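PDB 6XCQ: EreC from Klebsiella pneumoniae, which probably confers macrolide resistance on its host by hydrolysing the lactone ester of erythromycin. Local coordinates for residues 61-66 with 84-89; 99-104 with 249-254; 287-292 with 301-306; 292-297 with 333-338. The protein carries 1 engineered substitution. All blocks are in the same frame, centred on the assembly; numbering follows the deposited sequence.

Interaction 1. Residues 61-66 with 84-89; sequences RIVGLG and RYLVER
Val63 makes the first of two purely apolar contacts between strand 62-65 and helix 73-90, the opening half of a beta-alpha-beta crossover that returns to the sheet at strand 94-97. Its CG1 stands opposite the backbone N and beside the carbonyl carbon (chi1 174°), and from there meets Leu86 CD1 at 3.9 Å, the two side chains crossing at a slant. Gly64, next along, belongs to the other face of the strand, and the alternation brings Leu65 back toward the helix. Leu65 and Leu86 approach tip to tip, with CD2 of Leu65 4.1 Å from CD1 of Leu86. A single helix methyl thus sits against two strand residues spaced two apart, and Leu86 also packs on Ile302 of the adjoining strand. On the far side of the helix turn, Arg84 grips Glu88 side-on through NE and NH2, with Arg84 NE 2.9 Å from Glu88 OE2, and Tyr142 gives that same oxygen a further hydrogen bond. The helix therefore has one flank tied by charge and another given to the sheet. Because all three touching residues are buried and hydrocarbon, their attachment rests on shape and exclusion of water, without directional bonds.

Interaction 2. Residues 99-104 with 249-254; sequences CGAIQA and SDRIES
Ala101 and Ile102, in the first turn of helix 101-112, meet Arg251 in the middle of helix 244-267, a helix-to-helix contact of this alpha/beta fold made just beyond the end of sheet strand 94-97. The closer-packed part is hydrocarbon against the arginine chain. Ile102 CD1 reaches Arg251 CD at 4.1 Å as the two side chains pass at an angle, and Ala101 CB lies 3.5 Å from Arg251 NH2. The arginine gets there by bending twice, at chi2 (-63°) and chi3 (90°), which folds its guanidinium back beside the helix start. Two conformers were modelled for Arg251, so the position of its end holds for one of them. In that copy its NH1 bonds to Gln169 of helix 164-177, the helix on which Ile102 also rests, while its ion pair with Asp166 is long and weak. Toward the looser side the segments no longer touch and a water fills in. It donates to Ser254 OG at 2.8 Å, and its link to Ala101 N is weak; Ser254 OG bonds also to Asp166. At the helix start Gly100, the N-cap residue, gives its backbone N-H to the side chain of Gln103, three residues on. There Gly100 N points at Gln103 OE1, 2.9 Å away, nearly straight at 173° and on a lone pair in the carbonyl plane.

Interaction 3. Residues 287-292 with 301-306; sequences GVVDRM and IILLAH
Val289 and Met292 of helix 279-295 look across at Leu303 and Ile301 of strand 301-304, the helix and strand running in broadly opposite directions, with CA of Val289 8.7 Å from CA of Ile301 at the nearest point. This is the alpha-to-beta step of the fold: after a short link the chain leaves the helix and enters the sheet between strands 62-65 and 94-97, to both of which it is parallel. The side chains pair in two steps. Val289 and Leu303 come tip to tip. With Val289 CG1 placed anti to the backbone N (chi1 171°), it is CG2 that turns to the sheet, entering the leucine fork at 3.9 Å from Leu303 CD2 and 4.1 Å from Leu303 CD1. Leu330, from helix 326-330, packs on both residues. Val289, Ile301 and Leu303 are all buried. Ile302 and Leu304, in contrast, point to the other face of the strand, where Ile302 packs on Leu65, on Phe92 and on Leu86 of helix 73-90; through this alternation the strand serves a helix on each face. One turn further along helix 279-295, the contact is made by sulfur: Met292 SD lies 4.3 Å from Ile301 CD1.

Interaction 4. Residues 292-297 with 333-338; sequences MVRANP and REEEDY
Val293 and Arg294, near the C-terminal end of helix 279-295, meet the turn that leads into strand 338-345 mainly through one residue, Arg333. The van der Waals part is small: Val293 CG1 lies 3.4 Å from Arg333 NH2, a methyl packed against the guanidinium obliquely to its plane, and Ile62 of the neighbouring strand packs on both.

Among the charges, Arg333 takes Asp337 side-on, NE to OD1 at 2.8 Å and NH2 to OD2 at 2.9 Å, each oxygen using its syn lone pair, with both bonds in the guanidinium plane and close to straight. This clasp fixes the rotation of the group. Glu335 adds charge from above, its OE2 standing 3.7 Å over the centre of the Arg333 guanidinium. Glu335 OE1 is 3.3 Å from Arg333 NH2, well out of the plane, a charge pairing with no N-H pointing at it. The remaining nitrogen, NH1, forms a salt bridge with Asp290.

Arg294 joins the same carboxylate. Its chi1 of 46° sets CG between the backbone N and carbonyl carbon, and bends further out bring NH2 to the other oxygen of Asp290. Arg294 NH2 and Arg333 NH1 therefore lie 3.6 Å apart, their planes turned by 72°. Glu335 OE1 lies over a face of the Arg294 guanidinium, a looser pairing at 4.3 Å from NH1.

At the helix end Met292 O accepts from both the backbone N and the side-chain ND2 of Asn296.

Two arginines thus share three acids, an arrangement that probably keeps all five groups ionised and ties the turn to the helix end by charge.

In the fold
Interactions 1 and 3 work on one mixed sheet, at neighbouring, backbone-bonded parallel strands 62-65 and 301-304; their centres are 12 Å apart, and their helices lie on opposite faces. Interaction 4 continues along helix 279-295, shares Met292 with interaction 3 and has its centre 10 Å away; Asp290 bridges the two by its salt bridge to Arg333, and Arg61 ties interaction 4 back to interaction 1. Interaction 2 touches none of the others, its centre 24 Å from that of interaction 1 but 13 Å from that of interaction 3. Along the chain interactions 1, 2 and 3 come in series, while 3 and 4 interleave. Apolar strand-helix packing thus builds the core, and charges tie the end of helix 279-295 to the turn before strand 338-345.

Interaction 1. Residues 61-66 with 84-89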
# COMPACT_ATOMS: atom_id res chain seq x y z
N ARG A 61 -3.33 3.36 16.73
CA ARG A 61 -3.68 2.03 16.28
C ARG A 61 -3.32 1.78 14.82
O ARG A 61 -3.34 0.63 14.38
CB ARG A 61 -5.18 1.77 16.48
CG ARG A 61 -5.62 1.75 17.93
CD ARG A 61 -7.05 1.26 18.02
NE ARG A 61 -7.19 -0.03 17.36
CZ ARG A 61 -8.35 -0.58 17.01
NH1 ARG A 61 -9.49 0.06 17.24
NH2 ARG A 61 -8.36 -1.75 16.39
N ILE A 62 -2.99 2.83 14.06
CA ILE A 62 -2.56 2.71 12.66
C ILE A 62 -1.29 3.54 12.51
O ILE A 62 -1.32 4.76 12.69
CB ILE A 62 -3.64 3.22 11.69
CG1 ILE A 62 -4.98 2.53 11.94
CG2 ILE A 62 -3.21 3.00 10.25
CD1 ILE A 62 -6.14 3.41 11.66
N VAL A 63 -0.18 2.88 12.17
CA VAL A 63 1.08 3.57 11.91
C VAL A 63 1.55 3.19 10.51
O VAL A 63 1.74 2.01 10.21
CB VAL A 63 2.16 3.25 12.96
CG1 VAL A 63 3.49 3.88 12.54
CG2 VAL A 63 1.75 3.78 14.33
N GLY A 64 1.73 4.20 9.66
CA GLY A 64 2.25 3.96 8.32
C GLY A 64 3.75 4.14 8.30
O GLY A 64 4.27 5.14 8.81
N LEU A 65 4.45 3.17 7.71
CA LEU A 65 5.89 3.24 7.43
C LEU A 65 6.04 3.41 5.92
O LEU A 65 5.71 2.50 5.15
CB LEU A 65 6.62 1.99 7.91
CG LEU A 65 6.49 1.58 9.39
CD1 LEU A 65 7.17 0.24 9.63
CD2 LEU A 65 7.08 2.63 10.32
N GLY A 66 6.51 4.58 5.50
CA GLY A 66 6.53 4.94 4.10
C GLY A 66 7.73 4.41 3.35
O GLY A 66 8.48 3.54 3.80
N ARG A 84 10.10 -4.14 13.93
CA ARG A 84 10.59 -4.66 15.21
C ARG A 84 10.22 -3.74 16.37
O ARG A 84 9.72 -4.19 17.40
CB ARG A 84 12.11 -4.86 15.16
CG ARG A 84 12.55 -6.20 14.60
CD ARG A 84 13.96 -6.52 15.05
NE ARG A 84 13.97 -6.86 16.47
CZ ARG A 84 15.06 -6.85 17.23
NH1 ARG A 84 16.23 -6.50 16.72
NH2 ARG A 84 14.95 -7.17 18.52
N TYR A 85 10.45 -2.44 16.21
CA TYR A 85 10.13 -1.49 17.27
C TYR A 85 8.63 -1.47 17.58
O TYR A 85 8.23 -1.49 18.75
CB TYR A 85 10.62 -0.10 16.88
CG TYR A 85 10.05 1.01 17.73
CD1 TYR A 85 10.49 1.20 19.03
CD2 TYR A 85 9.10 1.87 17.22
CE1 TYR A 85 9.99 2.23 19.81
CE2 TYR A 85 8.58 2.89 17.99
CZ TYR A 85 9.04 3.07 19.28
OH TYR A 85 8.52 4.10 20.03
N LEU A 86 7.79 -1.41 16.55
CA LEU A 86 6.35 -1.31 16.78
C LEU A 86 5.80 -2.62 17.35
O LEU A 86 4.93 -2.60 18.23
CB LEU A 86 5.64 -0.95 15.49
CG LEU A 86 5.92 0.46 14.97
CD1 LEU A 86 5.40 0.65 13.53
CD2 LEU A 86 5.32 1.47 15.92
N VAL A 87 6.31 -3.75 16.87
CA VAL A 87 5.83 -5.04 17.36
C VAL A 87 6.33 -5.28 18.78
O VAL A 87 5.54 -5.55 19.69
CB VAL A 87 6.26 -6.17 16.41
CG1 VAL A 87 6.08 -7.53 17.10
CG2 VAL A 87 5.45 -6.11 15.14
N GLU A 88 7.64 -5.16 18.99
CA GLU A 88 8.20 -5.59 20.26
C GLU A 88 8.03 -4.57 21.38
O GLU A 88 8.07 -4.96 22.55
CB GLU A 88 9.67 -5.93 20.10
CG GLU A 88 9.89 -7.06 19.16
CD GLU A 88 11.35 -7.33 18.97
OE1 GLU A 88 12.13 -6.85 19.81
OE2 GLU A 88 11.72 -8.00 17.98
N ARG A 89 7.83 -3.30 21.06
CA ARG A 89 7.73 -2.30 22.11
C ARG A 89 6.36 -1.66 22.22
O ARG A 89 6.06 -1.08 23.27
CB ARG A 89 8.79 -1.21 21.92
CG ARG A 89 10.19 -1.72 22.14
CD ARG A 89 10.41 -2.13 23.60
NE ARG A 89 11.82 -2.43 23.87
CZ ARG A 89 12.74 -1.52 24.15
NH1 ARG A 89 12.41 -0.23 24.21
NH2 ARG A 89 14.00 -1.89 24.37

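Interaction 2. Residues 99-104 with 249-254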
# COMPACT_ATOMS: atom_id res chain seq x y z
N CYS A 99 -1.61 -4.72 -1.64
CA CYS A 99 -2.07 -5.78 -2.52
C CYS A 99 -3.51 -6.09 -2.12
O CYS A 99 -4.00 -5.61 -1.09
CB CYS A 99 -1.24 -7.06 -2.40
SG CYS A 99 -1.25 -7.76 -0.75
N GLY A 100 -4.17 -6.90 -2.94
CA GLY A 100 -5.54 -7.26 -2.66
C GLY A 100 -5.65 -8.27 -1.54
O GLY A 100 -4.68 -8.89 -1.12
N ALA A 101 -6.89 -8.41 -1.03
CA ALA A 101 -7.17 -9.33 0.07
C ALA A 101 -6.80 -10.76 -0.29
O ALA A 101 -6.27 -11.50 0.55
CB ALA A 101 -8.66 -9.28 0.44
N ILE A 102 -7.09 -11.18 -1.51
CA ILE A 102 -6.77 -12.55 -1.89
C ILE A 102 -5.27 -12.72 -2.10
O ILE A 102 -4.68 -13.73 -1.70
CB ILE A 102 -7.57 -12.93 -3.15
CG1 ILE A 102 -9.07 -12.96 -2.82
CG2 ILE A 102 -7.09 -14.28 -3.67
CD1 ILE A 102 -9.98 -13.14 -4.02
N GLN A 103 -4.62 -11.74 -2.73
CA GLN A 103 -3.17 -11.76 -2.82
C GLN A 103 -2.55 -11.90 -1.43
O GLN A 103 -1.60 -12.67 -1.24
CB GLN A 103 -2.66 -10.48 -3.49
CG GLN A 103 -2.82 -10.47 -5.00
CD GLN A 103 -2.33 -9.17 -5.61
OE1 GLN A 103 -2.70 -8.08 -5.17
NE2 GLN A 103 -1.49 -9.28 -6.64
N ALA A 104 -3.10 -11.20 -0.45
CA ALA A 104 -2.51 -11.25 0.88
C ALA A 104 -2.76 -12.59 1.56
O ALA A 104 -1.93 -13.03 2.37
CB ALA A 104 -3.06 -10.11 1.75
N SER A 249 -19.54 -9.08 0.24
CA SER A 249 -19.61 -7.63 0.18
C SER A 249 -18.23 -7.02 -0.06
O SER A 249 -18.10 -6.04 -0.80
CB SER A 249 -20.23 -7.09 1.46
OG SER A 249 -21.47 -7.72 1.69
N ASP A 250 -17.20 -7.58 0.57
CA ASP A 250 -15.86 -7.07 0.33
C ASP A 250 -15.42 -7.33 -1.10
O ASP A 250 -14.80 -6.46 -1.73
CB ASP A 250 -14.87 -7.70 1.31
CG ASP A 250 -15.10 -7.24 2.75
OD1 ASP A 250 -15.95 -6.34 2.98
OD2 ASP A 250 -14.43 -7.78 3.65
N ARG A 251 -15.72 -8.52 -1.64
CA ARG A 251 -15.31 -8.83 -3.01
C ARG A 251 -15.93 -7.85 -3.99
O ARG A 251 -15.23 -7.27 -4.83
CB ARG A 251 -15.68 -10.27 -3.37
CG ARG A 251 -15.01 -11.36 -2.54
CD ARG A 251 -13.48 -11.39 -2.72
NE ARG A 251 -12.83 -10.53 -1.73
CZ ARG A 251 -12.73 -10.82 -0.43
NH1 ARG A 251 -13.23 -11.94 0.06
NH2 ARG A 251 -12.13 -9.97 0.39
N ILE A 252 -17.25 -7.64 -3.88
CA ILE A 252 -17.94 -6.71 -4.77
C ILE A 252 -17.33 -5.32 -4.67
O ILE A 252 -17.11 -4.65 -5.69
CB ILE A 252 -19.45 -6.67 -4.45
CG1 ILE A 252 -20.11 -8.00 -4.78
CG2 ILE A 252 -20.12 -5.53 -5.21
CD1 ILE A 252 -21.42 -8.24 -4.02
N GLU A 253 -17.05 -4.85 -3.45
CA GLU A 253 -16.40 -3.54 -3.30
C GLU A 253 -15.07 -3.51 -4.04
O GLU A 253 -14.76 -2.55 -4.76
CB GLU A 253 -16.18 -3.20 -1.83
CG GLU A 253 -17.43 -2.79 -1.05
CD GLU A 253 -18.12 -1.56 -1.62
OE1 GLU A 253 -19.31 -1.67 -2.01
OE2 GLU A 253 -17.48 -0.50 -1.71
N SER A 254 -14.26 -4.55 -3.86
CA SER A 254 -12.98 -4.63 -4.54
C SER A 254 -13.15 -4.57 -6.06
O SER A 254 -12.44 -3.83 -6.74
CB SER A 254 -12.26 -5.92 -4.14
OG SER A 254 -11.01 -6.00 -4.82
O HOH W 1 -8.83 -6.52 -3.09

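Interaction 3. Residues 287-292 with 301-306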
# COMPACT_ATOMS: atom_id res chain seq x y z
N GLY A 287 -10.79 3.08 3.23
CA GLY A 287 -11.98 2.37 3.65
C GLY A 287 -11.70 0.99 4.20
O GLY A 287 -12.24 0.60 5.24
N VAL A 288 -10.85 0.21 3.52
CA VAL A 288 -10.56 -1.14 4.01
C VAL A 288 -9.90 -1.07 5.38
O VAL A 288 -10.26 -1.82 6.29
CB VAL A 288 -9.70 -1.92 2.99
CG1 VAL A 288 -9.19 -3.21 3.61
CG2 VAL A 288 -10.49 -2.24 1.73
N VAL A 289 -8.95 -0.14 5.58
CA VAL A 289 -8.26 -0.03 6.87
C VAL A 289 -9.24 0.38 7.96
O VAL A 289 -9.24 -0.17 9.07
CB VAL A 289 -7.08 0.97 6.78
CG1 VAL A 289 -6.51 1.23 8.17
CG2 VAL A 289 -5.97 0.43 5.87
N ASP A 290 -10.06 1.38 7.67
CA ASP A 290 -11.00 1.88 8.68
C ASP A 290 -11.96 0.78 9.12
O ASP A 290 -12.13 0.53 10.31
CB ASP A 290 -11.75 3.09 8.12
CG ASP A 290 -12.51 3.85 9.20
OD1 ASP A 290 -11.87 4.51 10.04
OD2 ASP A 290 -13.75 3.78 9.19
N ARG A 291 -12.54 0.07 8.16
CA ARG A 291 -13.47 -1.01 8.48
C ARG A 291 -12.78 -2.09 9.28
O ARG A 291 -13.31 -2.58 10.28
CB ARG A 291 -14.06 -1.60 7.20
CG ARG A 291 -15.06 -0.70 6.52
CD ARG A 291 -16.02 -1.48 5.61
NE ARG A 291 -15.35 -2.03 4.43
CZ ARG A 291 -14.90 -1.31 3.41
NH1 ARG A 291 -14.32 -1.90 2.37
NH2 ARG A 291 -15.03 0.01 3.42
N MET A 292 -11.58 -2.48 8.85
CA MET A 292 -10.89 -3.55 9.56
C MET A 292 -10.59 -3.14 10.99
O MET A 292 -10.78 -3.93 11.92
CB MET A 292 -9.63 -3.93 8.81
CG MET A 292 -9.19 -5.33 9.11
SD MET A 292 -7.45 -5.27 9.47
CE MET A 292 -7.52 -4.25 10.91
N ILE A 301 -2.26 -1.92 13.48
CA ILE A 301 -1.79 -2.29 12.15
C ILE A 301 -0.67 -1.35 11.70
O ILE A 301 -0.72 -0.14 11.94
CB ILE A 301 -2.95 -2.33 11.14
CG1 ILE A 301 -2.47 -2.88 9.79
CG2 ILE A 301 -3.63 -0.97 11.01
CD1 ILE A 301 -3.59 -3.38 8.90
N ILE A 302 0.35 -1.92 11.08
CA ILE A 302 1.45 -1.18 10.45
C ILE A 302 1.17 -1.18 8.96
O ILE A 302 1.06 -2.24 8.34
CB ILE A 302 2.80 -1.85 10.75
CG1 ILE A 302 2.98 -2.10 12.25
CG2 ILE A 302 3.95 -1.05 10.16
CD1 ILE A 302 4.20 -3.04 12.55
N LEU A 303 1.02 0.00 8.35
CA LEU A 303 0.71 0.09 6.92
C LEU A 303 2.00 0.32 6.15
O LEU A 303 2.70 1.30 6.41
CB LEU A 303 -0.29 1.22 6.62
CG LEU A 303 -1.61 1.19 7.38
CD1 LEU A 303 -2.49 2.38 6.91
CD2 LEU A 303 -2.30 -0.15 7.14
N LEU A 304 2.30 -0.57 5.20
CA LEU A 304 3.51 -0.45 4.38
C LEU A 304 3.06 0.08 3.03
O LEU A 304 2.61 -0.67 2.16
CB LEU A 304 4.22 -1.81 4.25
CG LEU A 304 4.72 -2.50 5.53
CD1 LEU A 304 5.59 -3.73 5.18
CD2 LEU A 304 5.50 -1.52 6.41
N ALA A 305 3.11 1.40 2.87
CA ALA A 305 2.68 2.00 1.62
C ALA A 305 3.63 3.14 1.27
O ALA A 305 4.51 3.50 2.05
CB ALA A 305 1.23 2.47 1.70
N HIS A 306 3.46 3.71 0.08
CA HIS A 306 4.32 4.80 -0.37
C HIS A 306 4.08 6.04 0.49
O HIS A 306 2.99 6.22 1.05
CB HIS A 306 4.04 5.10 -1.84
CG HIS A 306 5.13 5.86 -2.54
ND1 HIS A 306 5.25 7.22 -2.46
CD2 HIS A 306 6.14 5.44 -3.35
CE1 HIS A 306 6.28 7.62 -3.19
NE2 HIS A 306 6.84 6.56 -3.75

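Interaction 4. Residues 292-297 with 333-338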
# COMPACT_ATOMS: atom_id res chain seq x y z
N MET A 292 -11.58 -2.48 8.85
CA MET A 292 -10.89 -3.55 9.56
C MET A 292 -10.59 -3.14 10.99
O MET A 292 -10.78 -3.93 11.92
CB MET A 292 -9.63 -3.93 8.81
CG MET A 292 -9.19 -5.33 9.11
SD MET A 292 -7.45 -5.27 9.47
CE MET A 292 -7.52 -4.25 10.91
N VAL A 293 -10.16 -1.89 11.20
CA VAL A 293 -9.81 -1.47 12.56
C VAL A 293 -11.05 -1.42 13.45
O VAL A 293 -11.03 -1.88 14.59
CB VAL A 293 -9.07 -0.12 12.52
CG1 VAL A 293 -9.28 0.63 13.81
CG2 VAL A 293 -7.56 -0.35 12.27
N ARG A 294 -12.17 -0.88 12.94
CA ARG A 294 -13.33 -0.78 13.82
C ARG A 294 -14.04 -2.11 14.01
O ARG A 294 -14.70 -2.31 15.03
CB ARG A 294 -14.31 0.27 13.31
CG ARG A 294 -14.60 0.23 11.85
CD ARG A 294 -14.85 1.64 11.31
NE ARG A 294 -15.63 2.47 12.22
CZ ARG A 294 -15.41 3.76 12.45
NH1 ARG A 294 -16.19 4.42 13.30
NH2 ARG A 294 -14.43 4.40 11.82
N ALA A 295 -13.88 -3.05 13.07
CA ALA A 295 -14.42 -4.39 13.26
C ALA A 295 -13.62 -5.17 14.30
O ALA A 295 -14.18 -5.92 15.10
CB ALA A 295 -14.44 -5.16 11.94
N ASN A 296 -12.29 -5.02 14.29
CA ASN A 296 -11.46 -5.73 15.25
C ASN A 296 -10.81 -4.72 16.19
O ASN A 296 -9.80 -4.10 15.82
CB ASN A 296 -10.39 -6.57 14.54
CG ASN A 296 -10.96 -7.39 13.38
OD1 ASN A 296 -11.42 -8.52 13.57
ND2 ASN A 296 -10.93 -6.83 12.17
N PRO A 297 -11.34 -4.50 17.39
CA PRO A 297 -10.85 -3.40 18.23
C PRO A 297 -9.48 -3.64 18.83
O PRO A 297 -8.85 -2.67 19.29
CB PRO A 297 -11.91 -3.28 19.33
CG PRO A 297 -13.10 -4.05 18.82
CD PRO A 297 -12.53 -5.15 17.99
N ARG A 333 -10.23 10.23 11.21
CA ARG A 333 -10.85 9.38 12.22
C ARG A 333 -11.01 10.14 13.53
O ARG A 333 -10.07 10.78 14.00
CB ARG A 333 -10.01 8.13 12.45
CG ARG A 333 -10.17 7.07 11.39
CD ARG A 333 -9.15 5.95 11.54
NE ARG A 333 -9.15 5.37 12.87
CZ ARG A 333 -10.01 4.44 13.27
NH1 ARG A 333 -10.95 4.01 12.45
NH2 ARG A 333 -9.94 3.94 14.50
N GLU A 334 -12.21 10.07 14.12
CA GLU A 334 -12.45 10.73 15.40
C GLU A 334 -11.52 10.21 16.49
O GLU A 334 -11.22 10.94 17.44
CB GLU A 334 -13.91 10.55 15.83
N GLU A 335 -11.06 8.97 16.37
CA GLU A 335 -10.13 8.42 17.35
C GLU A 335 -8.75 9.05 17.29
O GLU A 335 -7.96 8.85 18.23
CB GLU A 335 -10.01 6.91 17.16
CG GLU A 335 -11.32 6.15 17.29
CD GLU A 335 -12.07 6.04 15.97
OE1 GLU A 335 -12.74 5.01 15.76
OE2 GLU A 335 -12.01 6.98 15.15
N GLU A 336 -8.43 9.81 16.24
CA GLU A 336 -7.12 10.46 16.08
C GLU A 336 -5.97 9.50 16.39
O GLU A 336 -5.00 9.85 17.07
CB GLU A 336 -7.05 11.73 16.93
CG GLU A 336 -8.05 12.77 16.50
CD GLU A 336 -7.92 14.06 17.29
OE1 GLU A 336 -6.80 14.37 17.73
OE2 GLU A 336 -8.94 14.77 17.46
N ASP A 337 -6.07 8.28 15.85
CA ASP A 337 -5.13 7.20 16.14
C ASP A 337 -4.34 6.75 14.91
O ASP A 337 -3.85 5.62 14.87
CB ASP A 337 -5.88 6.02 16.75
CG ASP A 337 -6.97 5.48 15.83
OD1 ASP A 337 -7.11 6.02 14.72
OD2 ASP A 337 -7.68 4.52 16.21
N TYR A 338 -4.24 7.60 13.89
CA TYR A 338 -3.41 7.34 12.72
C TYR A 338 -2.13 8.16 12.80
O TYR A 338 -2.17 9.36 13.11
CB TYR A 338 -4.15 7.70 11.42
CG TYR A 338 -3.28 7.61 10.18
CD1 TYR A 338 -2.74 6.39 9.78
CD2 TYR A 338 -3.00 8.73 9.41
CE1 TYR A 338 -1.94 6.31 8.63
CE2 TYR A 338 -2.22 8.65 8.27
CZ TYR A 338 -1.69 7.44 7.88
OH TYR A 338 -0.89 7.37 6.76